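Local coordinates for gSG7 salivary protein (Anopheles stephensi, PDB 6XMB) that binds host coagulation factor XII and high molecular weight kininogen, blocks reciprocal activation of factor XII and prekallikrein, and weakly inhibits the alternative complement pathway, at residues A32-G35 with V36-Q39; Q39-N42 with P43-K47. One frame throughout, in Å; residues are numbered along the deposited sequence.

In the fold
Contact 1 (A32-G35 with V36-Q39) and contact 2 (Q39-N42 with P43-K47) are successive turns of one long helix, 6-49, in a chain that is about three-quarters helix, with no strand. They share Q39, and their centres lie about 10 Å apart. Between them the helix widens: V36 O probably accepts a hydrogen bond from R41 N at 2.9 Å, and Q37 O one from N42 N at 3.0 Å, both five residues apart. N38 O then meets P43 CD at 3.4 Å. Contact 1 sits about 7 Å from the centre of the chain and contact 2 about 16 Å. Both pack on helix 92-116 and on the second subunit, and contact 2 also reaches helix 59-80.

Contact 1 of 2, residues A32-G35 with V36-Q39; sequences AKYG and VQNQ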
ATOM      1  N   ALA A  32      -1.318   9.476   1.671  1.00 35.36           N
ATOM      2  CA  ALA A  32      -0.130   9.792   0.878  1.00 33.99           C
ATOM      3  C   ALA A  32      -0.508  10.550  -0.381  1.00 36.48           C
ATOM      4  O   ALA A  32       0.166  11.515  -0.752  1.00 34.73           O
ATOM      5  CB  ALA A  32       0.636   8.506   0.525  1.00 33.72           C
ATOM      6  N   LYS A  33      -1.609  10.155  -1.030  1.00 33.70           N
ATOM      7  CA  LYS A  33      -2.043  10.845  -2.241  1.00 38.57           C
ATOM      8  C   LYS A  33      -2.456  12.277  -1.942  1.00 39.96           C
ATOM      9  O   LYS A  33      -2.094  13.204  -2.674  1.00 41.26           O
ATOM     10  CB  LYS A  33      -3.198  10.104  -2.910  1.00 42.18           C
ATOM     11  CG  LYS A  33      -3.743  10.874  -4.104  1.00 46.57           C
ATOM     12  CD  LYS A  33      -5.100  10.356  -4.597  1.00 51.45           C
ATOM     13  CE  LYS A  33      -4.969   8.964  -5.197  1.00 52.33           C
ATOM     14  NZ  LYS A  33      -5.586   8.799  -6.567  1.00 59.47           N
ATOM     15  N   TYR A  34      -3.225  12.485  -0.878  1.00 41.53           N
ATOM     16  CA  TYR A  34      -3.671  13.842  -0.600  1.00 40.79           C
ATOM     17  C   TYR A  34      -2.557  14.672   0.017  1.00 37.99           C
ATOM     18  O   TYR A  34      -2.552  15.891  -0.123  1.00 39.87           O
ATOM     19  CB  TYR A  34      -4.937  13.808   0.267  1.00 43.78           C
ATOM     20  CG  TYR A  34      -6.186  13.419  -0.546  1.00 50.72           C
ATOM     21  CD1 TYR A  34      -6.622  12.090  -0.632  1.00 51.09           C
ATOM     22  CD2 TYR A  34      -6.913  14.377  -1.241  1.00 55.52           C
ATOM     23  CE1 TYR A  34      -7.752  11.735  -1.386  1.00 54.59           C
ATOM     24  CE2 TYR A  34      -8.046  14.027  -1.997  1.00 62.21           C
ATOM     25  CZ  TYR A  34      -8.456  12.709  -2.066  1.00 61.09           C
ATOM     26  OH  TYR A  34      -9.570  12.380  -2.817  1.00 67.55           O
ATOM     27  N   GLY A  35      -1.582  14.047   0.660  1.00 39.11           N
ATOM     28  CA  GLY A  35      -0.356  14.772   0.961  1.00 38.92           C
ATOM     29  C   GLY A  35       0.263  15.404  -0.281  1.00 38.46           C
ATOM     30  O   GLY A  35       0.587  16.586  -0.298  1.00 40.83           O
ATOM     31  N   VAL A  36       0.405  14.614  -1.340  1.00 35.48           N
ATOM     32  CA  VAL A  36       0.996  15.149  -2.567  1.00 38.46           C
ATOM     33  C   VAL A  36       0.153  16.292  -3.106  1.00 40.88           C
ATOM     34  O   VAL A  36       0.673  17.363  -3.437  1.00 39.19           O
ATOM     35  CB  VAL A  36       1.188  14.010  -3.590  1.00 36.83           C
ATOM     36  CG1 VAL A  36       1.466  14.543  -4.987  1.00 39.62           C
ATOM     37  CG2 VAL A  36       2.331  13.139  -3.137  1.00 34.50           C
ATOM     38  N   GLN A  37      -1.173  16.127  -3.135  1.00 41.54           N
ATOM     39  CA  GLN A  37      -2.040  17.190  -3.651  1.00 42.25           C
ATOM     40  C   GLN A  37      -1.909  18.484  -2.850  1.00 43.02           C
ATOM     41  O   GLN A  37      -1.851  19.584  -3.423  1.00 44.24           O
ATOM     42  CB  GLN A  37      -3.495  16.715  -3.660  1.00 44.91           C
ATOM     43  CG  GLN A  37      -3.746  15.545  -4.605  1.00 49.59           C
ATOM     44  CD  GLN A  37      -5.200  15.054  -4.604  1.00 52.03           C
ATOM     45  OE1 GLN A  37      -6.061  15.607  -3.924  1.00 55.51           O
ATOM     46  NE2 GLN A  37      -5.467  14.015  -5.385  1.00 51.41           N
ATOM     47  N   ASN A  38      -1.872  18.379  -1.521  1.00 40.96           N
ATOM     48  CA  ASN A  38      -1.985  19.567  -0.687  1.00 41.01           C
ATOM     49  C   ASN A  38      -0.658  20.294  -0.526  1.00 40.69           C
ATOM     50  O   ASN A  38      -0.611  21.522  -0.637  1.00 44.26           O
ATOM     51  CB  ASN A  38      -2.550  19.191   0.678  1.00 42.16           C
ATOM     52  CG  ASN A  38      -4.007  18.749   0.601  1.00 44.97           C
ATOM     53  OD1 ASN A  38      -4.731  19.132  -0.311  1.00 46.98           O
ATOM     54  ND2 ASN A  38      -4.426  17.931   1.547  1.00 43.17           N
ATOM     55  N   GLN A  39       0.422  19.566  -0.224  1.00 44.97           N
ATOM     56  CA  GLN A  39       1.721  20.186   0.035  1.00 44.14           C
ATOM     57  C   GLN A  39       2.538  20.431  -1.220  1.00 44.81           C
ATOM     58  O   GLN A  39       3.521  21.174  -1.163  1.00 46.39           O
ATOM     59  CB  GLN A  39       2.556  19.325   0.976  1.00 41.99           C
ATOM     60  CG  GLN A  39       1.794  18.769   2.138  1.00 41.80           C
ATOM     61  CD  GLN A  39       1.420  19.832   3.126  1.00 47.30           C
ATOM     62  OE1 GLN A  39       2.238  20.684   3.476  1.00 51.66           O
ATOM     63  NE2 GLN A  39       0.168  19.814   3.568  1.00 52.79           N
TER
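The Y34 ring and the side-chain amide of Q37 lie side by side on helix 6-49, where it begins to widen into a pi-type turn, their planes 66° apart. Q37 NE2 stands 4.2 Å above one face of the ring, displaced toward the rim, while Q37 OE1 meets the ring obliquely at 3.1 Å from Y34 CD2. The ring of H30, one turn earlier, also meets that of Y34. The amide reaches the ring because Q37 runs extended beyond CG, with CG anti to its own carbonyl carbon (chi1 -64°). Its NE2 also meets the aliphatic part of K33, 3.8 Å from K33 CD. The K33 chain bends further out, and its ammonium forms a salt bridge with D19 of the second subunit, whose F22 packs on the stem of the same lysine.

Beneath these side chains four backbone bonds keep the i to i+4 pattern: V36 N to A32 O, Q37 N to K33 O, N38 N to Y34 O and Q39 N to G35 O. A32 O is shared with the hydroxyl of Y102 on helix 92-116, which ties the turn to the rest of the chain. The bond from Q39 N to G35 O, 3.0 Å long, is the straightest of the set at 166°; the same oxygen takes a weak second bond from N38 N at 3.3 Å.

Contact 2 of 2, residues Q39-N42 with P43-K47; sequences QLRN and PLYLK
R41 and Y45, one helical turn apart, meet through a CH-pi contact: R41 CG lies over one face of the Y45 ring, 3.9 Å from its centroid and 27° off the normal. R41 CD lies beyond the rim, 3.6 Å from Y45 CE2. With CG anti to the backbone N (chi1 -180°), the arginine chain brings CG and CD to Y45, and a bend at chi3 turns the guanidinium until its plane is only 9° from that of the ring.

N42 OD1 helps to orient the charged end. It lies at the edge of the guanidinium, in plane, accepting a bond from R41 NH2 at 3.3 Å and a weak one from R41 NE. On the buried side L40 and L44 run alongside each other, L40 CD1 touching L44 CD1 at 3.6 Å. L40 packs against V69 of helix 59-80 and A110 of helix 92-116, whereas F15 of the second subunit covers L40, R41 and L44.

Backbone bonds space both pairs, L44 N to L40 O and Y45 N to R41 O at 2.8 Å, and L46 N to N42 O continues the series. Just before it, a pi-type turn at 39-41 runs into a proline kink in helix 6-49. P43 CD occupies the place of the N-H and meets N38 O, while CG lies 3.3 Å from Q39 O.

Chemically, then, P43 can donate neither to Q39 O (i+4) nor to N38 O (i+5), and the i+4 pattern resumes at L44. The guanidinium meets a neutral acceptor in N42, so these bonds do not neutralise its charge, which probably remains beside the tyrosine ring and near the second subunit.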
ATOM      1  N   GLN A  39       0.422  19.566  -0.224  1.00 44.97           N
ATOM      2  CA  GLN A  39       1.721  20.186   0.035  1.00 44.14           C
ATOM      3  C   GLN A  39       2.538  20.431  -1.220  1.00 44.81           C
ATOM      4  O   GLN A  39       3.521  21.174  -1.163  1.00 46.39           O
ATOM      5  CB  GLN A  39       2.556  19.325   0.976  1.00 41.99           C
ATOM      6  CG  GLN A  39       1.794  18.769   2.138  1.00 41.80           C
ATOM      7  CD  GLN A  39       1.420  19.832   3.126  1.00 47.30           C
ATOM      8  OE1 GLN A  39       2.238  20.684   3.476  1.00 51.66           O
ATOM      9  NE2 GLN A  39       0.168  19.814   3.568  1.00 52.79           N
ATOM     10  N   LEU A  40       2.182  19.827  -2.346  1.00 40.35           N
ATOM     11  CA  LEU A  40       3.096  19.863  -3.474  1.00 42.19           C
ATOM     12  C   LEU A  40       2.400  20.325  -4.740  1.00 44.55           C
ATOM     13  O   LEU A  40       2.797  21.330  -5.332  1.00 47.25           O
ATOM     14  CB  LEU A  40       3.729  18.485  -3.683  1.00 38.42           C
ATOM     15  CG  LEU A  40       4.772  18.393  -4.791  1.00 42.01           C
ATOM     16  CD1 LEU A  40       5.945  19.280  -4.461  1.00 40.74           C
ATOM     17  CD2 LEU A  40       5.252  16.961  -4.981  1.00 40.57           C
ATOM     18  N   ARG A  41       1.371  19.598  -5.171  1.00 40.58           N
ATOM     19  CA  ARG A  41       0.704  19.944  -6.420  1.00 43.96           C
ATOM     20  C   ARG A  41       0.116  21.345  -6.349  1.00 46.35           C
ATOM     21  O   ARG A  41       0.388  22.192  -7.207  1.00 49.89           O
ATOM     22  CB  ARG A  41      -0.381  18.915  -6.738  1.00 45.41           C
ATOM     23  CG  ARG A  41      -1.143  19.179  -8.035  1.00 49.15           C
ATOM     24  CD  ARG A  41      -2.444  18.371  -8.072  1.00 50.47           C
ATOM     25  NE  ARG A  41      -3.454  18.954  -7.190  1.00 52.49           N
ATOM     26  CZ  ARG A  41      -4.588  18.351  -6.837  1.00 53.44           C
ATOM     27  NH1 ARG A  41      -4.863  17.136  -7.282  1.00 53.01           N
ATOM     28  NH2 ARG A  41      -5.447  18.963  -6.029  1.00 54.37           N
ATOM     29  N   ASN A  42      -0.668  21.623  -5.313  1.00 44.80           N
ATOM     30  CA  ASN A  42      -1.397  22.889  -5.284  1.00 47.64           C
ATOM     31  C   ASN A  42      -0.481  24.094  -5.221  1.00 48.01           C
ATOM     32  O   ASN A  42      -0.627  24.991  -6.075  1.00 49.68           O
ATOM     33  CB  ASN A  42      -2.401  22.886  -4.129  1.00 45.98           C
ATOM     34  CG  ASN A  42      -3.600  22.018  -4.410  1.00 49.59           C
ATOM     35  OD1 ASN A  42      -4.011  21.848  -5.561  1.00 53.38           O
ATOM     36  ND2 ASN A  42      -4.183  21.467  -3.355  1.00 48.58           N
ATOM     37  N   PRO A  43       0.480  24.198  -4.299  1.00 47.98           N
ATOM     38  CA  PRO A  43       1.373  25.365  -4.337  1.00 47.71           C
ATOM     39  C   PRO A  43       2.164  25.481  -5.632  1.00 50.78           C
ATOM     40  O   PRO A  43       2.434  26.600  -6.075  1.00 51.72           O
ATOM     41  CB  PRO A  43       2.283  25.156  -3.122  1.00 43.61           C
ATOM     42  CG  PRO A  43       2.169  23.710  -2.800  1.00 44.08           C
ATOM     43  CD  PRO A  43       0.785  23.320  -3.153  1.00 44.32           C
ATOM     44  N   LEU A  44       2.518  24.368  -6.282  1.00 50.96           N
ATOM     45  CA  LEU A  44       3.221  24.479  -7.560  1.00 51.10           C
ATOM     46  C   LEU A  44       2.281  24.890  -8.681  1.00 54.16           C
ATOM     47  O   LEU A  44       2.719  25.485  -9.667  1.00 54.71           O
ATOM     48  CB  LEU A  44       3.903  23.163  -7.916  1.00 48.58           C
ATOM     49  CG  LEU A  44       5.245  22.884  -7.247  1.00 47.18           C
ATOM     50  CD1 LEU A  44       5.573  21.411  -7.387  1.00 45.51           C
ATOM     51  CD2 LEU A  44       6.344  23.720  -7.893  1.00 46.90           C
ATOM     52  N   TYR A  45       0.993  24.567  -8.564  1.00 49.58           N
ATOM     53  CA  TYR A  45       0.042  25.111  -9.524  1.00 52.86           C
ATOM     54  C   TYR A  45      -0.036  26.623  -9.419  1.00 55.78           C
ATOM     55  O   TYR A  45      -0.279  27.297 -10.424  1.00 60.05           O
ATOM     56  CB  TYR A  45      -1.349  24.512  -9.321  1.00 53.62           C
ATOM     57  CG  TYR A  45      -1.569  23.181 -10.012  1.00 55.42           C
ATOM     58  CD1 TYR A  45      -0.708  22.740 -11.013  1.00 56.83           C
ATOM     59  CD2 TYR A  45      -2.649  22.365  -9.672  1.00 54.26           C
ATOM     60  CE1 TYR A  45      -0.913  21.511 -11.655  1.00 56.34           C
ATOM     61  CE2 TYR A  45      -2.861  21.148 -10.310  1.00 56.23           C
ATOM     62  CZ  TYR A  45      -1.993  20.730 -11.294  1.00 56.57           C
ATOM     63  OH  TYR A  45      -2.205  19.527 -11.916  1.00 58.91           O
ATOM     64  N   LEU A  46       0.155  27.169  -8.211  1.00 57.60           N
ATOM     65  CA  LEU A  46       0.163  28.618  -8.035  1.00 59.11           C
ATOM     66  C   LEU A  46       1.321  29.243  -8.790  1.00 61.50           C
ATOM     67  O   LEU A  46       1.139  30.204  -9.547  1.00 65.45           O
ATOM     68  CB  LEU A  46       0.245  28.973  -6.551  1.00 57.76           C
ATOM     69  CG  LEU A  46      -0.923  28.524  -5.657  1.00 58.08           C
ATOM     70  CD1 LEU A  46      -0.641  28.840  -4.192  1.00 58.18           C
ATOM     71  CD2 LEU A  46      -2.215  29.179  -6.081  1.00 60.72           C
ATOM     72  N   LYS A  47       2.521  28.700  -8.594  1.00 60.26           N
ATOM     73  CA  LYS A  47       3.702  29.215  -9.267  1.00 59.68           C
ATOM     74  C   LYS A  47       3.536  29.183 -10.777  1.00 63.18           C
ATOM     75  O   LYS A  47       3.962  30.108 -11.474  1.00 66.76           O
ATOM     76  CB  LYS A  47       4.912  28.400  -8.839  1.00 57.11           C
ATOM     77  CG  LYS A  47       6.244  28.915  -9.373  1.00 59.83           C
ATOM     78  CD  LYS A  47       6.689  30.152  -8.610  1.00 59.29           C
ATOM     79  CE  LYS A  47       8.188  30.407  -8.772  1.00 58.26           C
ATOM     80  NZ  LYS A  47       8.611  31.562  -7.914  1.00 59.25           N
TER